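Local coordinates for protein Trypsin/chymotrypsin inhibitor (Alocasia macrorrhizos, PDB 5YCZ) that inhibits trypsin and alpha-chymotrypsin as a homodimeric plant Kunitz-type protease inhibitor with a beta-trefoil fold, at residues A[102-107]-A[112-117]; A[90-95]-A[166-171]; A[1-4]-A[10-13]. All blocks are in the same frame, centred on the assembly; numbering follows the deposited sequence.

Contact 1: residues A[102-107]-A[112-117]; sequences GGTTSK and HNSRFA
Gly-103 and Ser-114 bring the two backbones nearest, CA to CA 5.5 Å, where a type I turn from His-112 to Arg-115 lays residues 112-115 against the irregular chain 102-107. With no side chain at Gly-103, Ser-114 CB can settle 4.3 Å from Gly-103 CA. His-112 carries the centre: CG stands anti to the backbone N (chi1 -159°), sending the imidazole across to Thr-104, whose side chain it meets at about a right angle. NE2 lies 2.8 Å from Thr-104 OG1, a hydrogen bond in which either may donate, and bonds only weakly to Thr-104 O. Ser-106 CB covers one ring face, a CH-pi contact 3.6 Å from the centroid. All this belongs to the long connection of the beta-trefoil from strand 98-100 to strand 116-120. The extended chain of Arg-115 takes NH2 to Ser-106 O (3.1 Å, angle at H 143°), approaching from above the carbonyl plane; NH1 bonds to Gly-110 O, and NE forms a salt bridge with Glu-61. A long guanidinium side chain suits a place from which two loop carbonyls and a carboxylate must be reached. Thr-104 also packs on Cys-84 of the second subunit.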
ATOM      1  N   GLY A 102      -3.835  -1.914  -9.646  1.00 24.45           N
ATOM      2  CA  GLY A 102      -2.854  -1.395 -10.578  1.00 19.92           C
ATOM      3  C   GLY A 102      -3.119   0.046 -10.944  1.00 20.67           C
ATOM      4  O   GLY A 102      -3.076   0.407 -12.127  1.00 21.15           O
ATOM      5  N   GLY A 103      -3.414   0.856  -9.984  1.00 21.06           N
ATOM      6  CA  GLY A 103      -3.669   2.239 -10.268  1.00 25.40           C
ATOM      7  C   GLY A 103      -2.454   3.094 -10.027  1.00 24.93           C
ATOM      8  O   GLY A 103      -1.504   2.682  -9.355  1.00 23.56           O
ATOM      9  N   THR A 104      -2.515   4.315 -10.556  1.00 25.56           N
ATOM     10  CA  THR A 104      -1.372   5.214 -10.560  1.00 26.67           C
ATOM     11  C   THR A 104      -1.798   6.631 -10.201  1.00 27.88           C
ATOM     12  O   THR A 104      -2.933   7.040 -10.453  1.00 28.85           O
ATOM     13  CB  THR A 104      -0.726   5.225 -11.909  1.00 22.17           C
ATOM     14  OG1 THR A 104      -1.771   5.380 -12.886  1.00 29.95           O
ATOM     15  CG2 THR A 104       0.009   3.920 -12.146  1.00 18.99           C
ATOM     16  N   THR A 105      -0.873   7.374  -9.605  1.00 29.34           N
ATOM     17  CA  THR A 105      -1.028   8.809  -9.512  1.00 24.58           C
ATOM     18  C   THR A 105      -0.772   9.440 -10.877  1.00 29.40           C
ATOM     19  O   THR A 105      -0.106   8.872 -11.748  1.00 32.40           O
ATOM     20  CB  THR A 105      -0.070   9.380  -8.471  1.00 24.26           C
ATOM     21  OG1 THR A 105       1.277   9.116  -8.871  1.00 30.32           O
ATOM     22  CG2 THR A 105      -0.285   8.716  -7.165  1.00 24.35           C
ATOM     23  N   SER A 106      -1.338  10.620 -11.070  1.00 28.78           N
ATOM     24  CA  SER A 106      -1.099  11.381 -12.283  1.00 26.14           C
ATOM     25  C   SER A 106      -1.402  12.839 -11.981  1.00 33.03           C
ATOM     26  O   SER A 106      -2.353  13.140 -11.257  1.00 31.35           O
ATOM     27  CB  SER A 106      -1.959  10.878 -13.445  1.00 30.89           C
ATOM     28  OG  SER A 106      -2.146  11.900 -14.410  1.00 32.18           O
ATOM     29  N   LYS A 107      -0.567  13.738 -12.498  1.00 37.64           N
ATOM     30  CA  LYS A 107      -0.831  15.162 -12.373  1.00 35.93           C
ATOM     31  C   LYS A 107      -1.474  15.742 -13.620  1.00 37.37           C
ATOM     32  O   LYS A 107      -1.975  16.869 -13.573  1.00 40.67           O
ATOM     33  CB  LYS A 107       0.462  15.930 -12.073  1.00 41.05           C
ATOM     34  CG  LYS A 107       1.244  15.459 -10.861  1.00 40.36           C
ATOM     35  CD  LYS A 107       2.259  16.527 -10.416  1.00 47.53           C
ATOM     36  CE  LYS A 107       1.817  17.289  -9.142  1.00 53.78           C
ATOM     37  NZ  LYS A 107       0.846  18.421  -9.367  1.00 45.90           N
ATOM     38  N   HIS A 112      -8.095  10.437 -15.688  1.00 29.05           N
ATOM     39  CA  HIS A 112      -7.291   9.346 -15.148  1.00 27.90           C
ATOM     40  C   HIS A 112      -8.156   8.468 -14.261  1.00 25.86           C
ATOM     41  O   HIS A 112      -8.781   8.964 -13.318  1.00 27.70           O
ATOM     42  CB  HIS A 112      -6.098   9.880 -14.354  1.00 27.42           C
ATOM     43  CG  HIS A 112      -4.996   8.886 -14.201  1.00 26.59           C
ATOM     44  ND1 HIS A 112      -4.480   8.185 -15.269  1.00 26.49           N
ATOM     45  CD2 HIS A 112      -4.345   8.437 -13.101  1.00 26.17           C
ATOM     46  CE1 HIS A 112      -3.546   7.357 -14.832  1.00 31.09           C
ATOM     47  NE2 HIS A 112      -3.442   7.490 -13.521  1.00 26.69           N
ATOM     48  N   ASN A 113      -8.156   7.164 -14.529  1.00 24.48           N
ATOM     49  CA  ASN A 113      -9.172   6.279 -13.964  1.00 26.29           C
ATOM     50  C   ASN A 113      -8.901   5.850 -12.530  1.00 25.60           C
ATOM     51  O   ASN A 113      -9.720   5.116 -11.957  1.00 23.08           O
ATOM     52  CB  ASN A 113      -9.323   5.040 -14.831  1.00 25.85           C
ATOM     53  CG  ASN A 113     -10.028   5.336 -16.114  1.00 34.59           C
ATOM     54  OD1 ASN A 113      -9.614   4.897 -17.198  1.00 41.93           O
ATOM     55  ND2 ASN A 113     -11.101   6.105 -16.011  1.00 30.91           N
ATOM     56  N   SER A 114      -7.793   6.264 -11.932  1.00 20.94           N
ATOM     57  CA  SER A 114      -7.604   6.020 -10.512  1.00 22.28           C
ATOM     58  C   SER A 114      -8.093   7.182  -9.643  1.00 21.93           C
ATOM     59  O   SER A 114      -7.850   7.177  -8.433  1.00 19.91           O
ATOM     60  CB  SER A 114      -6.129   5.713 -10.214  1.00 26.15           C
ATOM     61  OG  SER A 114      -5.263   6.479 -11.025  1.00 29.74           O
ATOM     62  N   ARG A 115      -8.787   8.159 -10.219  1.00 21.59           N
ATOM     63  CA  ARG A 115      -9.242   9.317  -9.460  1.00 29.31           C
ATOM     64  C   ARG A 115     -10.659   9.079  -8.950  1.00 24.67           C
ATOM     65  O   ARG A 115     -11.601   8.924  -9.737  1.00 22.62           O
ATOM     66  CB  ARG A 115      -9.188  10.587 -10.303  1.00 30.04           C
ATOM     67  CG  ARG A 115      -7.802  11.179 -10.448  1.00 28.56           C
ATOM     68  CD  ARG A 115      -7.699  11.893 -11.784  1.00 30.06           C
ATOM     69  NE  ARG A 115      -6.448  12.623 -11.898  1.00 34.82           N
ATOM     70  CZ  ARG A 115      -6.021  13.202 -13.016  1.00 33.40           C
ATOM     71  NH1 ARG A 115      -6.743  13.132 -14.124  1.00 31.28           N
ATOM     72  NH2 ARG A 115      -4.857  13.833 -13.029  1.00 33.60           N
ATOM     73  N   PHE A 116     -10.806   9.077  -7.635  1.00 23.15           N
ATOM     74  CA  PHE A 116     -12.105   8.942  -7.007  1.00 24.45           C
ATOM     75  C   PHE A 116     -12.359  10.174  -6.145  1.00 24.77           C
ATOM     76  O   PHE A 116     -11.428  10.891  -5.766  1.00 23.62           O
ATOM     77  CB  PHE A 116     -12.177   7.656  -6.168  1.00 17.83           C
ATOM     78  CG  PHE A 116     -11.957   6.410  -6.964  1.00 18.13           C
ATOM     79  CD1 PHE A 116     -10.669   5.998  -7.303  1.00 18.37           C
ATOM     80  CD2 PHE A 116     -13.031   5.655  -7.392  1.00 16.30           C
ATOM     81  CE1 PHE A 116     -10.458   4.850  -8.049  1.00 17.64           C
ATOM     82  CE2 PHE A 116     -12.833   4.503  -8.141  1.00 19.08           C
ATOM     83  CZ  PHE A 116     -11.544   4.090  -8.465  1.00 17.87           C
ATOM     84  N   ALA A 117     -13.636  10.429  -5.864  1.00 23.82           N
ATOM     85  CA  ALA A 117     -14.030  11.429  -4.887  1.00 28.51           C
ATOM     86  C   ALA A 117     -15.038  10.812  -3.934  1.00 25.93           C
ATOM     87  O   ALA A 117     -15.710   9.836  -4.274  1.00 30.59           O
ATOM     88  CB  ALA A 117     -14.631  12.668  -5.551  1.00 30.03           C
TER

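Contact 2: residues A[90-95]-A[166-171]; sequences WTFDRE and LNINNE
Phe-92 and Ile-168 make the tighter of two apolar pairs that join residues 90-95 to residues 166-171. The backbones stay well apart, 8.6 Å between the CA atoms of Phe-92 and Asn-167, so the gap is spanned by side chains. Phe-92 has its CG anti to the backbone N (chi1 -173°), which carries the ring across the gap until its far carbon CZ meets CG1 of Ile-168 at 3.6 Å. The two side chains cross at about a right angle, and CE1 of the ring also lies 4.0 Å from Ile-168 CG1. A long flat ring suits this place because it reaches where the strand itself does not, while the branched isoleucine offers a slim methylene to receive it. In the second pair, Trp-90 CH2, at the outer end of the indole, lies 4.0 Å from Leu-166 CD1. The leucine methyl comes in obliquely, and the large indole again makes up for the distance between the chains.

Polar interactions stay within the segments or lead elsewhere. Asp-93 OD1 accepts from Glu-95 N at 2.9 Å, an Asx turn that follows the buried Phe-92. In the other segment, Asn-170 OD1 accepts a hydrogen bond from the backbone N of Thr-154, tying it to strand 153-159.

The pairs form a largely buried contact of the beta-trefoil, linking strand 91-93 and the Trp-90 just before it to strand 164-168. Val-99 of strand 98-100 touches both Trp-90 and Phe-92, Leu-155 of strand 153-159 packs on both Trp-90 and Leu-166, and Val-135 of strand 131-135, with Leu-152, adjoins both Phe-92 and Ile-168.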
ATOM      1  N   TRP A  90      -6.729   1.644  -6.293  1.00 18.97           N
ATOM      2  CA  TRP A  90      -7.948   1.446  -7.057  1.00 17.49           C
ATOM      3  C   TRP A  90      -7.857   2.149  -8.398  1.00 18.43           C
ATOM      4  O   TRP A  90      -7.355   3.272  -8.494  1.00 17.30           O
ATOM      5  CB  TRP A  90      -9.144   2.013  -6.316  1.00 16.74           C
ATOM      6  CG  TRP A  90      -9.555   1.343  -5.091  1.00 18.99           C
ATOM      7  CD1 TRP A  90      -8.836   0.474  -4.321  1.00 18.49           C
ATOM      8  CD2 TRP A  90     -10.817   1.498  -4.456  1.00 18.79           C
ATOM      9  NE1 TRP A  90      -9.585   0.081  -3.239  1.00 18.44           N
ATOM     10  CE2 TRP A  90     -10.805   0.696  -3.304  1.00 16.45           C
ATOM     11  CE3 TRP A  90     -11.963   2.238  -4.759  1.00 17.64           C
ATOM     12  CZ2 TRP A  90     -11.887   0.609  -2.458  1.00 19.60           C
ATOM     13  CZ3 TRP A  90     -13.037   2.160  -3.922  1.00 19.25           C
ATOM     14  CH2 TRP A  90     -13.000   1.347  -2.778  1.00 22.75           C
ATOM     15  N   THR A  91      -8.401   1.511  -9.424  1.00 15.64           N
ATOM     16  CA  THR A  91      -8.576   2.167 -10.708  1.00 18.48           C
ATOM     17  C   THR A  91      -9.849   1.603 -11.309  1.00 17.76           C
ATOM     18  O   THR A  91     -10.217   0.452 -11.051  1.00 15.47           O
ATOM     19  CB  THR A  91      -7.356   1.962 -11.630  1.00 19.10           C
ATOM     20  OG1 THR A  91      -7.598   2.539 -12.928  1.00 22.81           O
ATOM     21  CG2 THR A  91      -7.039   0.477 -11.771  1.00 15.79           C
ATOM     22  N   PHE A  92     -10.557   2.424 -12.062  1.00 18.61           N
ATOM     23  CA  PHE A  92     -11.818   1.969 -12.631  1.00 23.60           C
ATOM     24  C   PHE A  92     -11.547   1.430 -14.023  1.00 21.14           C
ATOM     25  O   PHE A  92     -11.211   2.196 -14.929  1.00 24.89           O
ATOM     26  CB  PHE A  92     -12.861   3.082 -12.670  1.00 23.06           C
ATOM     27  CG  PHE A  92     -14.217   2.593 -13.090  1.00 22.32           C
ATOM     28  CD1 PHE A  92     -14.997   1.857 -12.214  1.00 21.30           C
ATOM     29  CD2 PHE A  92     -14.695   2.843 -14.366  1.00 19.49           C
ATOM     30  CE1 PHE A  92     -16.237   1.389 -12.593  1.00 21.51           C
ATOM     31  CE2 PHE A  92     -15.927   2.369 -14.762  1.00 22.12           C
ATOM     32  CZ  PHE A  92     -16.708   1.640 -13.872  1.00 22.03           C
ATOM     33  N   ASP A  93     -11.665   0.113 -14.185  1.00 19.86           N
ATOM     34  CA  ASP A  93     -11.539  -0.519 -15.498  1.00 20.55           C
ATOM     35  C   ASP A  93     -12.819  -0.215 -16.260  1.00 24.92           C
ATOM     36  O   ASP A  93     -13.886  -0.754 -15.947  1.00 20.17           O
ATOM     37  CB  ASP A  93     -11.302  -2.021 -15.352  1.00 27.40           C
ATOM     38  CG  ASP A  93     -11.134  -2.760 -16.713  1.00 30.68           C
ATOM     39  OD1 ASP A  93     -11.394  -2.172 -17.782  1.00 35.63           O
ATOM     40  OD2 ASP A  93     -10.749  -3.954 -16.710  1.00 28.89           O
ATOM     41  N   ARG A  94     -12.730   0.680 -17.250  1.00 24.73           N
ATOM     42  CA  ARG A  94     -13.918   1.051 -18.014  1.00 23.34           C
ATOM     43  C   ARG A  94     -14.375  -0.061 -18.945  1.00 26.36           C
ATOM     44  O   ARG A  94     -15.547  -0.085 -19.320  1.00 28.05           O
ATOM     45  CB  ARG A  94     -13.672   2.329 -18.825  1.00 28.35           C
ATOM     46  CG  ARG A  94     -13.624   3.615 -17.996  1.00 36.42           C
ATOM     47  CD  ARG A  94     -13.548   4.843 -18.884  1.00 39.08           C
ATOM     48  NE  ARG A  94     -12.627   4.627 -19.998  1.00 45.04           N
ATOM     49  CZ  ARG A  94     -11.391   5.116 -20.052  1.00 50.63           C
ATOM     50  NH1 ARG A  94     -10.619   4.858 -21.107  1.00 46.17           N
ATOM     51  NH2 ARG A  94     -10.927   5.857 -19.046  1.00 46.85           N
ATOM     52  N   GLU A  95     -13.496  -0.988 -19.333  1.00 26.82           N
ATOM     53  CA  GLU A  95     -13.971  -2.086 -20.170  1.00 27.50           C
ATOM     54  C   GLU A  95     -14.803  -3.066 -19.356  1.00 29.27           C
ATOM     55  O   GLU A  95     -15.867  -3.503 -19.806  1.00 33.83           O
ATOM     56  CB  GLU A  95     -12.805  -2.805 -20.841  1.00 25.10           C
ATOM     57  CG  GLU A  95     -13.015  -3.165 -22.344  1.00 51.11           C
ATOM     58  CD  GLU A  95     -14.311  -3.997 -22.698  1.00 47.09           C
ATOM     59  OE1 GLU A  95     -14.789  -4.841 -21.910  1.00 38.40           O
ATOM     60  OE2 GLU A  95     -14.818  -3.875 -23.841  1.00 38.37           O
ATOM     61  N   LEU A 166     -17.711  -3.653  -7.243  1.00 19.83           N
ATOM     62  CA  LEU A 166     -18.197  -2.275  -7.278  1.00 21.41           C
ATOM     63  C   LEU A 166     -18.286  -1.810  -8.723  1.00 20.82           C
ATOM     64  O   LEU A 166     -17.264  -1.740  -9.405  1.00 19.70           O
ATOM     65  CB  LEU A 166     -17.277  -1.338  -6.501  1.00 18.62           C
ATOM     66  CG  LEU A 166     -17.112  -1.613  -4.992  1.00 21.08           C
ATOM     67  CD1 LEU A 166     -16.104  -0.624  -4.408  1.00 17.79           C
ATOM     68  CD2 LEU A 166     -18.447  -1.520  -4.254  1.00 13.50           C
ATOM     69  N   ASN A 167     -19.489  -1.489  -9.182  1.00 18.85           N
ATOM     70  CA  ASN A 167     -19.683  -0.909 -10.507  1.00 21.54           C
ATOM     71  C   ASN A 167     -20.302   0.471 -10.358  1.00 20.41           C
ATOM     72  O   ASN A 167     -20.493   0.965  -9.248  1.00 21.73           O
ATOM     73  CB  ASN A 167     -20.553  -1.816 -11.391  1.00 24.62           C
ATOM     74  CG  ASN A 167     -22.003  -1.927 -10.897  1.00 23.51           C
ATOM     75  OD1 ASN A 167     -22.295  -1.751  -9.713  1.00 24.90           O
ATOM     76  ND2 ASN A 167     -22.900  -2.281 -11.803  1.00 25.20           N
ATOM     77  N   ILE A 168     -20.609   1.099 -11.489  1.00 20.12           N
ATOM     78  CA  ILE A 168     -21.322   2.374 -11.483  1.00 24.05           C
ATOM     79  C   ILE A 168     -22.801   2.090 -11.288  1.00 24.80           C
ATOM     80  O   ILE A 168     -23.427   1.426 -12.119  1.00 29.26           O
ATOM     81  CB  ILE A 168     -21.104   3.158 -12.787  1.00 27.17           C
ATOM     82  CG1 ILE A 168     -19.626   3.484 -12.996  1.00 24.66           C
ATOM     83  CG2 ILE A 168     -21.964   4.430 -12.766  1.00 22.56           C
ATOM     84  CD1 ILE A 168     -19.169   4.666 -12.164  1.00 24.42           C
ATOM     85  N   ASN A 169     -23.370   2.601 -10.209  1.00 25.21           N
ATOM     86  CA  ASN A 169     -24.810   2.467 -10.007  1.00 26.79           C
ATOM     87  C   ASN A 169     -25.327   3.748  -9.360  1.00 28.38           C
ATOM     88  O   ASN A 169     -25.193   3.950  -8.150  1.00 28.39           O
ATOM     89  CB  ASN A 169     -25.129   1.258  -9.159  1.00 25.85           C
ATOM     90  CG  ASN A 169     -26.596   1.045  -9.022  1.00 29.22           C
ATOM     91  OD1 ASN A 169     -27.385   1.995  -9.009  1.00 28.87           O
ATOM     92  ND2 ASN A 169     -26.990  -0.215  -8.932  1.00 35.02           N
ATOM     93  N   ASN A 170     -25.954   4.601 -10.157  1.00 30.68           N
ATOM     94  CA  ASN A 170     -26.265   5.918  -9.619  1.00 34.87           C
ATOM     95  C   ASN A 170     -27.473   5.874  -8.695  1.00 34.33           C
ATOM     96  O   ASN A 170     -27.498   6.575  -7.678  1.00 35.04           O
ATOM     97  CB  ASN A 170     -26.467   6.913 -10.755  1.00 33.77           C
ATOM     98  CG  ASN A 170     -25.168   7.308 -11.408  1.00 31.86           C
ATOM     99  OD1 ASN A 170     -24.230   7.735 -10.741  1.00 36.20           O
ATOM    100  ND2 ASN A 170     -25.100   7.160 -12.712  1.00 31.13           N
ATOM    101  N   GLU A 171     -28.467   5.032  -8.991  1.00 38.09           N
ATOM    102  CA  GLU A 171     -29.624   5.029  -8.101  1.00 42.08           C
ATOM    103  C   GLU A 171     -29.360   4.255  -6.813  1.00 36.33           C
ATOM    104  O   GLU A 171     -29.860   4.641  -5.754  1.00 40.30           O
ATOM    105  CB  GLU A 171     -30.869   4.492  -8.812  1.00 40.35           C
ATOM    106  CG  GLU A 171     -32.166   4.423  -7.933  1.00 51.37           C
ATOM    107  CD  GLU A 171     -32.668   5.768  -7.325  1.00 59.53           C
ATOM    108  OE1 GLU A 171     -33.812   5.788  -6.803  1.00 59.93           O
ATOM    109  OE2 GLU A 171     -31.950   6.799  -7.351  1.00 59.62           O
TER

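Contact 3: residues A[1-4]-A[10-13]; sequences TNPV and NELQ
Pro-3 is the first residue of segment 1-4 to touch segment 10-13, its ring lying against the side chain of Glu-11. CG of Pro-3 is 3.3 Å from Glu-11 OE2, and the glutamate's own CG is 4.1 Å from the same ring carbon, so aliphatic stem and carboxylate oxygen both touch the pyrrolidine, the side chains crossing at a slant. Glu-11 arrives there with its chain extended beyond CG (chi2 -179°). The exchange suits an edge of the protein: the proline stiffens the N-terminal chain and presents a hydrocarbon surface, while the glutamate is an exposed residue whose carboxylate can stay near solvent.

Val-4 follows, and it turns the contact inward. Its carbonyl O faces the opposite backbone, where CA of Glu-11 approaches as a CA-H...O contact of 3.5 Å with an angle of 141° at the hydrogen. Its side chain stands with CG1 anti to the backbone N (chi1 -178°), and that methyl meets Leu-12 CD2 at 3.5 Å, the two residues crossing obliquely. The other leucine methyl, CD1, lies 3.8 Å from Val-4 O. Valine and leucine suit this buried place because both give only hydrocarbon to the interior, where Phe-178 of strand 176-180 touches each of them.

Val-4 and Leu-12 each share a backbone hydrogen bond with Val-68, which places a third chain beside the pair, and Gln-13 N bonds to Tyr-18 OH at the start of the first strand. The arrangement is the N-terminal lead-in of a Kunitz-type beta-trefoil, packed through Val-4 and Leu-12 against Phe-178 of the last strand.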
ATOM      1  N   THR A   1     -13.801  23.352   1.573  1.00 68.03           N
ATOM      2  CA  THR A   1     -15.141  22.805   1.741  1.00 64.94           C
ATOM      3  C   THR A   1     -15.247  22.014   3.047  1.00 62.40           C
ATOM      4  O   THR A   1     -14.698  22.414   4.079  1.00 65.91           O
ATOM      5  CB  THR A   1     -15.548  21.908   0.517  1.00 67.39           C
ATOM      6  OG1 THR A   1     -16.821  21.288   0.750  1.00 64.93           O
ATOM      7  CG2 THR A   1     -14.494  20.843   0.212  1.00 63.35           C
ATOM      8  N   ASN A   2     -15.961  20.895   2.995  1.00 59.88           N
ATOM      9  CA  ASN A   2     -16.249  20.089   4.166  1.00 58.42           C
ATOM     10  C   ASN A   2     -15.446  18.801   4.111  1.00 59.77           C
ATOM     11  O   ASN A   2     -15.550  18.049   3.126  1.00 54.56           O
ATOM     12  CB  ASN A   2     -17.742  19.787   4.226  1.00 58.52           C
ATOM     13  CG  ASN A   2     -18.581  20.950   3.729  1.00 68.81           C
ATOM     14  OD1 ASN A   2     -18.369  22.099   4.133  1.00 66.75           O
ATOM     15  ND2 ASN A   2     -19.522  20.667   2.831  1.00 65.41           N
ATOM     16  N   PRO A   3     -14.638  18.500   5.121  1.00 61.38           N
ATOM     17  CA  PRO A   3     -13.939  17.216   5.135  1.00 55.42           C
ATOM     18  C   PRO A   3     -14.922  16.075   5.305  1.00 52.66           C
ATOM     19  O   PRO A   3     -16.101  16.251   5.625  1.00 53.59           O
ATOM     20  CB  PRO A   3     -12.990  17.319   6.334  1.00 51.32           C
ATOM     21  CG  PRO A   3     -13.606  18.325   7.210  1.00 53.20           C
ATOM     22  CD  PRO A   3     -14.318  19.307   6.309  1.00 58.57           C
ATOM     23  N   VAL A   4     -14.420  14.911   5.057  1.00 50.58           N
ATOM     24  CA  VAL A   4     -15.113  13.672   5.372  1.00 51.16           C
ATOM     25  C   VAL A   4     -14.774  13.312   6.815  1.00 42.59           C
ATOM     26  O   VAL A   4     -13.684  13.614   7.303  1.00 45.91           O
ATOM     27  CB  VAL A   4     -14.695  12.588   4.353  1.00 49.89           C
ATOM     28  CG1 VAL A   4     -15.421  11.285   4.594  1.00 44.53           C
ATOM     29  CG2 VAL A   4     -14.937  13.097   2.921  1.00 42.06           C
ATOM     30  N   ASN A  10     -14.037  12.726  13.868  1.00 58.78           N
ATOM     31  CA  ASN A  10     -12.724  13.210  13.450  1.00 55.96           C
ATOM     32  C   ASN A  10     -12.622  13.249  11.931  1.00 53.80           C
ATOM     33  O   ASN A  10     -13.358  12.571  11.213  1.00 53.85           O
ATOM     34  CB  ASN A  10     -11.609  12.313  13.988  1.00 49.44           C
ATOM     35  CG  ASN A  10     -11.475  12.371  15.487  1.00 56.13           C
ATOM     36  OD1 ASN A  10     -12.464  12.272  16.220  1.00 57.14           O
ATOM     37  ND2 ASN A  10     -10.234  12.520  15.962  1.00 58.92           N
ATOM     38  N   GLU A  11     -11.674  14.038  11.441  1.00 52.82           N
ATOM     39  CA  GLU A  11     -11.475  14.124  10.006  1.00 51.91           C
ATOM     40  C   GLU A  11     -10.787  12.860   9.486  1.00 51.64           C
ATOM     41  O   GLU A  11     -10.397  11.967  10.248  1.00 52.39           O
ATOM     42  CB  GLU A  11     -10.656  15.364   9.655  1.00 52.38           C
ATOM     43  CG  GLU A  11     -11.284  16.665  10.113  1.00 54.98           C
ATOM     44  CD  GLU A  11     -10.448  17.868   9.732  1.00 58.08           C
ATOM     45  OE1 GLU A  11      -9.225  17.858  10.009  1.00 64.58           O
ATOM     46  OE2 GLU A  11     -11.014  18.821   9.154  1.00 52.31           O
ATOM     47  N   LEU A  12     -10.644  12.796   8.158  1.00 48.14           N
ATOM     48  CA  LEU A  12     -10.036  11.658   7.468  1.00 42.90           C
ATOM     49  C   LEU A  12      -8.588  12.009   7.180  1.00 41.69           C
ATOM     50  O   LEU A  12      -8.289  12.714   6.215  1.00 50.76           O
ATOM     51  CB  LEU A  12     -10.776  11.325   6.176  1.00 44.34           C
ATOM     52  CG  LEU A  12     -11.555  10.010   6.168  1.00 37.64           C
ATOM     53  CD1 LEU A  12     -12.534   9.986   7.332  1.00 47.11           C
ATOM     54  CD2 LEU A  12     -12.277   9.772   4.852  1.00 40.23           C
ATOM     55  N   GLN A  13      -7.686  11.522   8.014  1.00 42.10           N
ATOM     56  CA  GLN A  13      -6.292  11.885   7.831  1.00 46.00           C
ATOM     57  C   GLN A  13      -5.745  11.216   6.579  1.00 40.40           C
ATOM     58  O   GLN A  13      -6.157  10.118   6.208  1.00 41.39           O
ATOM     59  CB  GLN A  13      -5.478  11.494   9.062  1.00 46.94           C
ATOM     60  CG  GLN A  13      -4.179  12.257   9.214  1.00 51.76           C
ATOM     61  CD  GLN A  13      -4.217  13.246  10.369  1.00 59.69           C
ATOM     62  OE1 GLN A  13      -4.931  13.036  11.356  1.00 52.99           O
ATOM     63  NE2 GLN A  13      -3.439  14.327  10.257  1.00 51.80           N
TER

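Overall arrangement
Contacts 1 and 2 adjoin, their centres 13 Å apart, and contact 1 is nested in the chain loop that contact 2 closes. A probable backbone hydrogen bond from Phe-92 N to Asn-113 O (2.8 Å) joins them, so the turn of contact 1 borders the buried pairs of contact 2. Contact 3 stands apart: its centre is 20 Å from that of contact 1 and 24 Å from that of contact 2, and contacts 2 and 3 lie on opposite sides of the chain's centre. The predicted reactive bond, Leu-56 to Ala-57, lies nearer contact 2: the side chain of Leu-56 is about 4 Å from that of Trp-90 and about 9 Å from that of Leu-12. Contact 1 instead borders the second subunit.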